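Local coordinates for major capsid protein (Paramecium bursaria Chlorella virus 1, PDB 5TIP) that forms trimeric capsomers that assemble into the large icosahedral capsid of a chlorella virus, carrying glycans attached to it by the host, at residues I69-V74 and E90-V95; Y86-L91 and K144-P149; E307-L312 and A393-N398. All coordinates share one frame; numbering follows the deposited sequence.

How the contacts relate
Contacts 1 and 2 adjoin, and the third stands apart. Their centres are about 6 Å apart and they share E90 and L91, because both use the short helix 87-91; the strands it packs against, 65-76 and 143-149, are neighbours in one sheet of the N-terminal jelly roll, coupled by a probable hydrogen bond from V148 N to V71 O (2.8 Å). Contact 3 belongs to the second jelly roll, its centre about 35 Å from that of contact 1 and about 31 Å from that of contact 2. It alone of the three carries a glycan, on N398. Contacts 1 and 2 touch the second subunit of the trimer, contact 3 the third.

Contact 1: I69-V74 and E90-V95; sequences IVVEFV and ELLQDV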
loop_
_atom_site.group_PDB
_atom_site.type_symbol
_atom_site.label_atom_id
_atom_site.label_comp_id
_atom_site.label_asym_id
_atom_site.label_seq_id
_atom_site.Cartn_x
_atom_site.Cartn_y
_atom_site.Cartn_z
ATOM N N ILE A 69 5.372 18.939 -11.979
ATOM C CA ILE A 69 5.495 20.343 -11.607
ATOM C C ILE A 69 5.261 20.454 -10.108
ATOM O O ILE A 69 4.235 19.986 -9.601
ATOM C CB ILE A 69 4.504 21.239 -12.376
ATOM C CG1 ILE A 69 4.782 21.185 -13.879
ATOM C CG2 ILE A 69 4.579 22.670 -11.870
ATOM C CD1 ILE A 69 3.933 22.139 -14.692
ATOM N N VAL A 70 6.205 21.072 -9.400
ATOM C CA VAL A 70 6.142 21.214 -7.950
ATOM C C VAL A 70 6.239 22.692 -7.595
ATOM O O VAL A 70 7.070 23.421 -8.147
ATOM C CB VAL A 70 7.256 20.410 -7.248
ATOM C CG1 VAL A 70 7.163 20.568 -5.740
ATOM C CG2 VAL A 70 7.178 18.943 -7.637
ATOM N N VAL A 71 5.385 23.128 -6.673
ATOM C CA VAL A 71 5.410 24.487 -6.144
ATOM C C VAL A 71 6.019 24.434 -4.750
ATOM O O VAL A 71 5.495 23.751 -3.861
ATOM C CB VAL A 71 4.003 25.104 -6.107
ATOM C CG1 VAL A 71 4.052 26.502 -5.501
ATOM C CG2 VAL A 71 3.400 25.138 -7.504
ATOM N N GLU A 72 7.125 25.143 -4.558
ATOM C CA GLU A 72 7.801 25.190 -3.269
ATOM C C GLU A 72 7.356 26.422 -2.494
ATOM O O GLU A 72 7.338 27.532 -3.037
ATOM C CB GLU A 72 9.321 25.196 -3.447
ATOM C CG GLU A 72 9.875 23.917 -4.058
ATOM C CD GLU A 72 11.391 23.856 -4.020
ATOM O OE1 GLU A 72 12.010 24.770 -3.437
ATOM O OE2 GLU A 72 11.965 22.897 -4.580
ATOM N N PHE A 73 6.998 26.222 -1.228
ATOM C CA PHE A 73 6.691 27.308 -0.312
ATOM C C PHE A 73 7.604 27.230 0.903
ATOM O O PHE A 73 8.040 26.148 1.306
ATOM C CB PHE A 73 5.231 27.278 0.163
ATOM C CG PHE A 73 4.233 27.665 -0.887
ATOM C CD1 PHE A 73 4.247 28.935 -1.441
ATOM C CD2 PHE A 73 3.250 26.775 -1.290
ATOM C CE1 PHE A 73 3.319 29.299 -2.398
ATOM C CE2 PHE A 73 2.319 27.134 -2.246
ATOM C CZ PHE A 73 2.353 28.398 -2.801
ATOM N N VAL A 74 7.891 28.392 1.481
ATOM C CA VAL A 74 8.597 28.492 2.751
ATOM C C VAL A 74 7.715 29.283 3.705
ATOM O O VAL A 74 7.450 30.470 3.475
ATOM C CB VAL A 74 9.972 29.158 2.591
ATOM C CG1 VAL A 74 10.646 29.281 3.938
ATOM C CG2 VAL A 74 10.837 28.365 1.625
ATOM N N GLU A 90 -3.537 24.610 1.394
ATOM C CA GLU A 90 -4.526 25.681 1.374
ATOM C C GLU A 90 -3.971 26.949 0.743
ATOM O O GLU A 90 -4.715 27.688 0.089
ATOM C CB GLU A 90 -5.017 25.977 2.791
ATOM C CG GLU A 90 -6.089 27.053 2.845
ATOM C CD GLU A 90 -6.487 27.422 4.257
ATOM O OE1 GLU A 90 -5.837 26.939 5.208
ATOM O OE2 GLU A 90 -7.451 28.199 4.417
ATOM N N LEU A 91 -2.674 27.217 0.928
ATOM C CA LEU A 91 -2.082 28.435 0.384
ATOM C C LEU A 91 -2.238 28.493 -1.130
ATOM O O LEU A 91 -2.445 29.570 -1.701
ATOM C CB LEU A 91 -0.607 28.522 0.778
ATOM C CG LEU A 91 0.137 29.795 0.368
ATOM C CD1 LEU A 91 -0.522 31.011 0.999
ATOM C CD2 LEU A 91 1.595 29.706 0.770
ATOM N N LEU A 92 -2.145 27.342 -1.797
ATOM C CA LEU A 92 -2.372 27.252 -3.238
ATOM C C LEU A 92 -3.879 27.184 -3.463
ATOM O O LEU A 92 -4.467 26.117 -3.666
ATOM C CB LEU A 92 -1.653 26.040 -3.814
ATOM C CG LEU A 92 -1.271 26.116 -5.290
ATOM C CD1 LEU A 92 -0.341 27.291 -5.507
ATOM C CD2 LEU A 92 -0.617 24.821 -5.742
ATOM N N GLN A 93 -4.516 28.359 -3.426
ATOM C CA GLN A 93 -5.977 28.416 -3.447
ATOM C C GLN A 93 -6.536 27.856 -4.748
ATOM O O GLN A 93 -7.498 27.078 -4.738
ATOM C CB GLN A 93 -6.453 29.851 -3.230
ATOM C CG GLN A 93 -7.960 30.008 -3.308
ATOM C CD GLN A 93 -8.424 31.386 -2.890
ATOM O OE1 GLN A 93 -8.348 31.747 -1.717
ATOM N NE2 GLN A 93 -8.907 32.166 -3.851
ATOM N N ASP A 94 -5.956 28.246 -5.880
ATOM C CA ASP A 94 -6.339 27.654 -7.153
ATOM C C ASP A 94 -5.180 27.789 -8.128
ATOM O O ASP A 94 -4.362 28.707 -8.018
ATOM C CB ASP A 94 -7.614 28.291 -7.729
ATOM C CG ASP A 94 -7.502 29.796 -7.902
ATOM O OD1 ASP A 94 -6.788 30.244 -8.823
ATOM O OD2 ASP A 94 -8.148 30.531 -7.124
ATOM N N VAL A 95 -5.119 26.860 -9.078
ATOM C CA VAL A 95 -4.086 26.848 -10.106
ATOM C C VAL A 95 -4.743 26.503 -11.436
ATOM O O VAL A 95 -5.532 25.557 -11.520
ATOM C CB VAL A 95 -2.949 25.860 -9.769
ATOM C CG1 VAL A 95 -3.509 24.500 -9.378
ATOM C CG2 VAL A 95 -1.977 25.738 -10.934
#
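In the interior of the N-terminal jelly roll, F73 and V71 of one sheet meet L91 and L92, the junction at which helix 87-91 gives way to a strand of the facing sheet. The central contact is a CH-pi interaction: L91 CD2 sits 3.5 Å from the centroid of the F73 ring, only 11° off the ring normal, so the methyl sits over the middle of the face and not its rim. L92 approaches differently. Its CD1 lies in the ring plane at the edge, 4.0 Å from F73 CZ, and the two side chains meet at about a right angle. F73 has CG anti to its carbonyl carbon (chi1 -72°), which brings the ring's face under L91 and its edge to L92. Strand 65-76 belongs to the five-stranded sheet and strand 92-99 to the four-stranded one, so here the two layers of the beta sandwich meet, in part through the end of helix 87-91. The other branch of L92 turns to V71 on strand 65-76, CD2 standing 4.4 Å from V71 CG2, a looser touch. L92 is also the centre of an inverse gamma turn, and Q93 and D94 just beyond it form a classic beta bulge opposite T177. F176, on strand 172-178, packs against both V71 and L92, while M201 on strand 200-210 borders F73.

Contact 2: Y86-L91 and K144-P149; sequences YPAEEL and KRFYVP
A88 projects its single methyl from helix 87-91 onto strand 143-149, where it touches F146 and V148 at once. Its CB is 3.5 Å from F146 CB and 3.6 Å from F146 CG, so it meets the root of the aromatic side chain and approaches the ring obliquely. V148 answers with one branch: with CG1 anti to the backbone N (chi1 -175°), CG2 falls beside that N, anti to the carbonyl carbon, and lies 3.9 Å from A88 CB and 3.5 Å from A88 O, an apolar methyl laid against a helix carbonyl. With only a methyl between them, the two backbones come close, A88 CA being 6.4 Å from F146 CA, and the segment axes cross at -54° with 8.5 Å between them. Within the jelly roll, the helix thus covers the inner surface of the sheet that holds strands 65-76 and 143-149. A layer further out, the aliphatic chain of K144, two residues before F146 on the same strand, passes its CG over one face of the F146 ring, and W134 meets that ring edge-to-face. The helix opens after Y86 at the N-cap, with E90 N bonded to Y86 O at 3.0 Å. The E89 carboxylate is held outside the contact: OE2 by Y271 OH and by a salt bridge to R113, OE1 by Y128 OH. On the strand, R145 pairs with E72 and with E400 of the second subunit, while Y147 OH is hydrogen-bonded to S331 of that subunit.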
loop_
_atom_site.group_PDB
_atom_site.type_symbol
_atom_site.label_atom_id
_atom_site.label_comp_id
_atom_site.label_asym_id
_atom_site.label_seq_id
_atom_site.Cartn_x
_atom_site.Cartn_y
_atom_site.Cartn_z
ATOM N N TYR A 86 -2.681 21.258 6.801
ATOM C CA TYR A 86 -2.276 21.366 5.404
ATOM C C TYR A 86 -2.166 22.825 4.946
ATOM O O TYR A 86 -2.839 23.233 3.996
ATOM C CB TYR A 86 -3.234 20.593 4.507
ATOM C CG TYR A 86 -3.232 19.098 4.743
ATOM C CD1 TYR A 86 -2.362 18.269 4.050
ATOM C CD2 TYR A 86 -4.095 18.517 5.662
ATOM C CE1 TYR A 86 -2.352 16.902 4.264
ATOM C CE2 TYR A 86 -4.093 17.151 5.884
ATOM C CZ TYR A 86 -3.220 16.347 5.182
ATOM O OH TYR A 86 -3.213 14.986 5.398
ATOM N N PRO A 87 -1.323 23.631 5.600
ATOM C CA PRO A 87 -1.282 25.060 5.248
ATOM C C PRO A 87 -0.720 25.322 3.862
ATOM O O PRO A 87 -1.198 26.228 3.169
ATOM C CB PRO A 87 -0.398 25.660 6.350
ATOM C CG PRO A 87 0.483 24.538 6.765
ATOM C CD PRO A 87 -0.362 23.301 6.668
ATOM N N ALA A 88 0.282 24.552 3.434
ATOM C CA ALA A 88 0.833 24.738 2.097
ATOM C C ALA A 88 -0.166 24.344 1.019
ATOM O O ALA A 88 -0.168 24.929 -0.070
ATOM C CB ALA A 88 2.118 23.931 1.941
ATOM N N GLU A 89 -1.011 23.350 1.300
ATOM C CA GLU A 89 -2.051 22.974 0.351
ATOM C C GLU A 89 -3.118 24.056 0.253
ATOM O O GLU A 89 -3.565 24.399 -0.849
ATOM C CB GLU A 89 -2.661 21.635 0.763
ATOM C CG GLU A 89 -3.883 21.220 -0.027
ATOM C CD GLU A 89 -4.580 20.028 0.593
ATOM O OE1 GLU A 89 -4.032 18.908 0.512
ATOM O OE2 GLU A 89 -5.668 20.214 1.176
ATOM N N GLU A 90 -3.537 24.610 1.394
ATOM C CA GLU A 90 -4.526 25.681 1.374
ATOM C C GLU A 90 -3.971 26.949 0.743
ATOM O O GLU A 90 -4.715 27.688 0.089
ATOM C CB GLU A 90 -5.017 25.977 2.791
ATOM C CG GLU A 90 -6.089 27.053 2.845
ATOM C CD GLU A 90 -6.487 27.422 4.257
ATOM O OE1 GLU A 90 -5.837 26.939 5.208
ATOM O OE2 GLU A 90 -7.451 28.199 4.417
ATOM N N LEU A 91 -2.674 27.217 0.928
ATOM C CA LEU A 91 -2.082 28.435 0.384
ATOM C C LEU A 91 -2.238 28.493 -1.130
ATOM O O LEU A 91 -2.445 29.570 -1.701
ATOM C CB LEU A 91 -0.607 28.522 0.778
ATOM C CG LEU A 91 0.137 29.795 0.368
ATOM C CD1 LEU A 91 -0.522 31.011 0.999
ATOM C CD2 LEU A 91 1.595 29.706 0.770
ATOM N N LYS A 144 9.746 25.993 7.681
ATOM C CA LYS A 144 9.867 24.771 6.910
ATOM C C LYS A 144 9.551 24.986 5.440
ATOM O O LYS A 144 8.712 25.805 5.091
ATOM C CB LYS A 144 8.933 23.710 7.497
ATOM C CG LYS A 144 8.856 22.411 6.713
ATOM C CD LYS A 144 7.932 21.413 7.396
ATOM C CE LYS A 144 7.900 20.089 6.651
ATOM N NZ LYS A 144 7.085 19.053 7.342
ATOM N N ARG A 145 10.252 24.262 4.581
ATOM C CA ARG A 145 10.005 24.334 3.148
ATOM C C ARG A 145 8.976 23.282 2.759
ATOM O O ARG A 145 9.093 22.116 3.149
ATOM C CB ARG A 145 11.295 24.128 2.356
ATOM C CG ARG A 145 11.099 24.173 0.849
ATOM C CD ARG A 145 12.428 24.177 0.117
ATOM N NE ARG A 145 13.265 25.291 0.545
ATOM C CZ ARG A 145 13.310 26.468 -0.067
ATOM N NH1 ARG A 145 12.564 26.688 -1.140
ATOM N NH2 ARG A 145 14.101 27.427 0.395
ATOM N N PHE A 146 7.977 23.697 1.990
ATOM C CA PHE A 146 6.892 22.823 1.582
ATOM C C PHE A 146 6.935 22.602 0.078
ATOM O O PHE A 146 7.437 23.438 -0.678
ATOM C CB PHE A 146 5.534 23.404 1.979
ATOM C CG PHE A 146 5.359 23.596 3.457
ATOM C CD1 PHE A 146 4.969 22.538 4.263
ATOM C CD2 PHE A 146 5.566 24.833 4.042
ATOM C CE1 PHE A 146 4.801 22.708 5.624
ATOM C CE2 PHE A 146 5.398 25.009 5.404
ATOM C CZ PHE A 146 5.014 23.944 6.195
ATOM N N TYR A 147 6.393 21.465 -0.349
ATOM C CA TYR A 147 6.375 21.073 -1.755
ATOM C C TYR A 147 4.959 20.645 -2.108
ATOM O O TYR A 147 4.486 19.606 -1.635
ATOM C CB TYR A 147 7.362 19.940 -2.027
ATOM C CG TYR A 147 8.781 20.210 -1.581
ATOM C CD1 TYR A 147 9.195 19.902 -0.292
ATOM C CD2 TYR A 147 9.714 20.745 -2.456
ATOM C CE1 TYR A 147 10.494 20.136 0.116
ATOM C CE2 TYR A 147 11.016 20.979 -2.059
ATOM C CZ TYR A 147 11.399 20.673 -0.774
ATOM O OH TYR A 147 12.695 20.908 -0.375
ATOM N N VAL A 148 4.284 21.435 -2.937
ATOM C CA VAL A 148 2.919 21.138 -3.363
ATOM C C VAL A 148 2.989 20.599 -4.790
ATOM O O VAL A 148 3.274 21.373 -5.719
ATOM C CB VAL A 148 2.018 22.376 -3.280
ATOM C CG1 VAL A 148 0.583 22.004 -3.612
ATOM C CG2 VAL A 148 2.105 23.000 -1.895
ATOM N N PRO A 149 2.755 19.303 -5.011
ATOM C CA PRO A 149 2.802 18.763 -6.376
ATOM C C PRO A 149 1.474 18.976 -7.091
ATOM O O PRO A 149 0.404 18.717 -6.536
ATOM C CB PRO A 149 3.086 17.274 -6.155
ATOM C CG PRO A 149 2.452 16.984 -4.829
ATOM C CD PRO A 149 2.562 18.247 -4.002
#

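Contact 3: E307-L312 and A393-N398; sequences EQLAVL and AAVLGN. With BGC (beta-D-glucopyranose), chain G; GLA (alpha-D-galactopyranose), chain B.
The N398 amide leads away from Q308, whose own amide reaches the N398 backbone, OE1 lying 3.7 Å from N398 O; this is proximity, with no hydrogen bond across. At the edge of the N398 amide, ND2 carries the glycan, covalently joined to C1 of a glucose, and donates to A394 O at 2.9 Å; this oxygen lies only 10° out of the amide plane and the N-H...O angle is 167°, which would limit rotation of the amide that carries the sugar. The Q308 amide is held at both ends: NE2 donates to T399 O, and OE1 lies 2.7 Å from a water oxygen that accepts from N398 N. Bent at chi2 (75°), the Q308 chain lays CG 3.6 Å from V395 O. Beside it, L309 CD2 touches V395 CG1 at 3.9 Å, the two side chains crossing at about a right angle. Glucose O2 donates to G397 O; a galactose of another sugar chain donates from O3 to A393 O and is also hydrogen-bonded to V140 O of the third subunit. In the second jelly roll, the loop leading into strand 312-319 thus packs on the end of helix 392-395, with I387 of strand 376-387 touching Q308, A394 and N398.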
loop_
_atom_site.group_PDB
_atom_site.type_symbol
_atom_site.label_atom_id
_atom_site.label_comp_id
_atom_site.label_asym_id
_atom_site.label_seq_id
_atom_site.Cartn_x
_atom_site.Cartn_y
_atom_site.Cartn_z
ATOM N N GLU A 307 -18.225 8.210 11.238
ATOM C CA GLU A 307 -19.403 8.493 10.424
ATOM C C GLU A 307 -20.467 9.240 11.219
ATOM O O GLU A 307 -21.266 9.985 10.639
ATOM C CB GLU A 307 -19.962 7.186 9.855
ATOM C CG GLU A 307 -21.320 7.308 9.181
ATOM C CD GLU A 307 -21.309 8.248 7.988
ATOM O OE1 GLU A 307 -20.237 8.420 7.364
ATOM O OE2 GLU A 307 -22.375 8.823 7.680
ATOM N N GLN A 308 -20.483 9.071 12.545
ATOM C CA GLN A 308 -21.474 9.744 13.375
ATOM C C GLN A 308 -21.394 11.260 13.251
ATOM O O GLN A 308 -22.392 11.947 13.497
ATOM C CB GLN A 308 -21.298 9.327 14.837
ATOM C CG GLN A 308 -22.439 9.742 15.748
ATOM C CD GLN A 308 -23.669 8.880 15.552
ATOM O OE1 GLN A 308 -23.686 7.708 15.930
ATOM N NE2 GLN A 308 -24.701 9.449 14.940
ATOM N N LEU A 309 -20.235 11.797 12.875
ATOM C CA LEU A 309 -20.048 13.234 12.725
ATOM C C LEU A 309 -20.279 13.728 11.300
ATOM O O LEU A 309 -20.178 14.935 11.058
ATOM C CB LEU A 309 -18.645 13.637 13.193
ATOM C CG LEU A 309 -18.289 13.285 14.639
ATOM C CD1 LEU A 309 -16.872 13.728 14.967
ATOM C CD2 LEU A 309 -19.281 13.917 15.602
ATOM N N ALA A 310 -20.573 12.835 10.357
ATOM C CA ALA A 310 -20.941 13.251 9.011
ATOM C C ALA A 310 -22.416 13.642 8.968
ATOM O O ALA A 310 -23.213 13.251 9.826
ATOM C CB ALA A 310 -20.648 12.138 8.005
ATOM N N VAL A 311 -22.782 14.421 7.951
ATOM C CA VAL A 311 -24.094 15.063 7.959
ATOM C C VAL A 311 -25.066 14.372 7.008
ATOM O O VAL A 311 -26.284 14.397 7.223
ATOM C CB VAL A 311 -23.960 16.562 7.630
ATOM C CG1 VAL A 311 -23.532 16.776 6.185
ATOM C CG2 VAL A 311 -25.249 17.308 7.951
ATOM N N LEU A 312 -24.546 13.747 5.953
ATOM C CA LEU A 312 -25.400 13.168 4.923
ATOM C C LEU A 312 -25.992 11.848 5.405
ATOM O O LEU A 312 -25.259 10.942 5.814
ATOM C CB LEU A 312 -24.613 12.960 3.629
ATOM C CG LEU A 312 -25.435 12.454 2.440
ATOM C CD1 LEU A 312 -26.565 13.419 2.097
ATOM C CD2 LEU A 312 -24.553 12.204 1.223
ATOM N N ALA A 393 -20.892 11.205 25.948
ATOM C CA ALA A 393 -21.824 10.089 26.052
ATOM C C ALA A 393 -22.891 10.146 24.967
ATOM O O ALA A 393 -23.354 9.100 24.500
ATOM C CB ALA A 393 -22.471 10.070 27.436
ATOM N N ALA A 394 -23.289 11.350 24.552
ATOM C CA ALA A 394 -24.277 11.476 23.489
ATOM C C ALA A 394 -23.667 11.267 22.108
ATOM O O ALA A 394 -24.329 10.714 21.223
ATOM C CB ALA A 394 -24.954 12.846 23.561
ATOM N N VAL A 395 -22.419 11.691 21.905
ATOM C CA VAL A 395 -21.794 11.554 20.594
ATOM C C VAL A 395 -21.341 10.119 20.350
ATOM O O VAL A 395 -21.516 9.579 19.251
ATOM C CB VAL A 395 -20.628 12.552 20.452
ATOM C CG1 VAL A 395 -19.910 12.350 19.127
ATOM C CG2 VAL A 395 -21.131 13.984 20.565
ATOM N N LEU A 396 -20.766 9.471 21.363
ATOM C CA LEU A 396 -20.249 8.117 21.207
ATOM C C LEU A 396 -21.314 7.037 21.360
ATOM O O LEU A 396 -20.975 5.851 21.310
ATOM C CB LEU A 396 -19.126 7.864 22.216
ATOM C CG LEU A 396 -17.883 8.746 22.089
ATOM C CD1 LEU A 396 -16.864 8.389 23.161
ATOM C CD2 LEU A 396 -17.275 8.627 20.700
ATOM N N GLY A 397 -22.580 7.406 21.547
ATOM C CA GLY A 397 -23.626 6.413 21.695
ATOM C C GLY A 397 -24.980 6.857 21.181
ATOM O O GLY A 397 -25.891 7.116 21.974
ATOM N N ASN A 398 -25.135 6.945 19.863
ATOM C CA ASN A 398 -26.393 7.380 19.273
ATOM C C ASN A 398 -26.696 6.516 18.054
ATOM O O ASN A 398 -26.009 5.529 17.774
ATOM C CB ASN A 398 -26.346 8.870 18.923
ATOM C CG ASN A 398 -27.463 9.650 19.576
ATOM O OD1 ASN A 398 -28.610 9.612 19.128
ATOM N ND2 ASN A 398 -27.134 10.365 20.643
HETATM C C2 BGC G . -28.198 10.048 22.775
HETATM C C3 BGC G . -29.267 10.546 23.735
HETATM C C4 BGC G . -29.260 12.067 23.754
HETATM C C5 BGC G . -29.407 12.617 22.343
HETATM C C6 BGC G . -29.383 14.141 22.347
HETATM C C1 BGC G . -28.314 10.714 21.408
HETATM O O2 BGC G . -28.314 8.629 22.627
HETATM O O3 BGC G . -28.966 10.077 25.050
HETATM O O4 BGC G . -30.329 12.549 24.576
HETATM O O5 BGC G . -28.344 12.136 21.521
HETATM O O6 BGC G . -28.090 14.596 22.756
HETATM C C1 GLA B . -27.517 6.975 27.435
HETATM C C2 GLA B . -25.999 7.014 27.442
HETATM C C3 GLA B . -25.512 7.070 26.000
HETATM C C4 GLA B . -26.025 5.841 25.274
HETATM C C5 GLA B . -27.546 5.791 25.335
HETATM C C6 GLA B . -28.100 4.540 24.658
HETATM O O2 GLA B . -25.596 8.185 28.157
HETATM O O3 GLA B . -24.084 7.096 25.923
HETATM O O4 GLA B . -25.488 4.683 25.919
HETATM O O5 GLA B . -27.975 5.833 26.699
HETATM O O6 GLA B . -29.520 4.650 24.502
HETATM O O HOH W 1 -22.596 6.591 18.106
#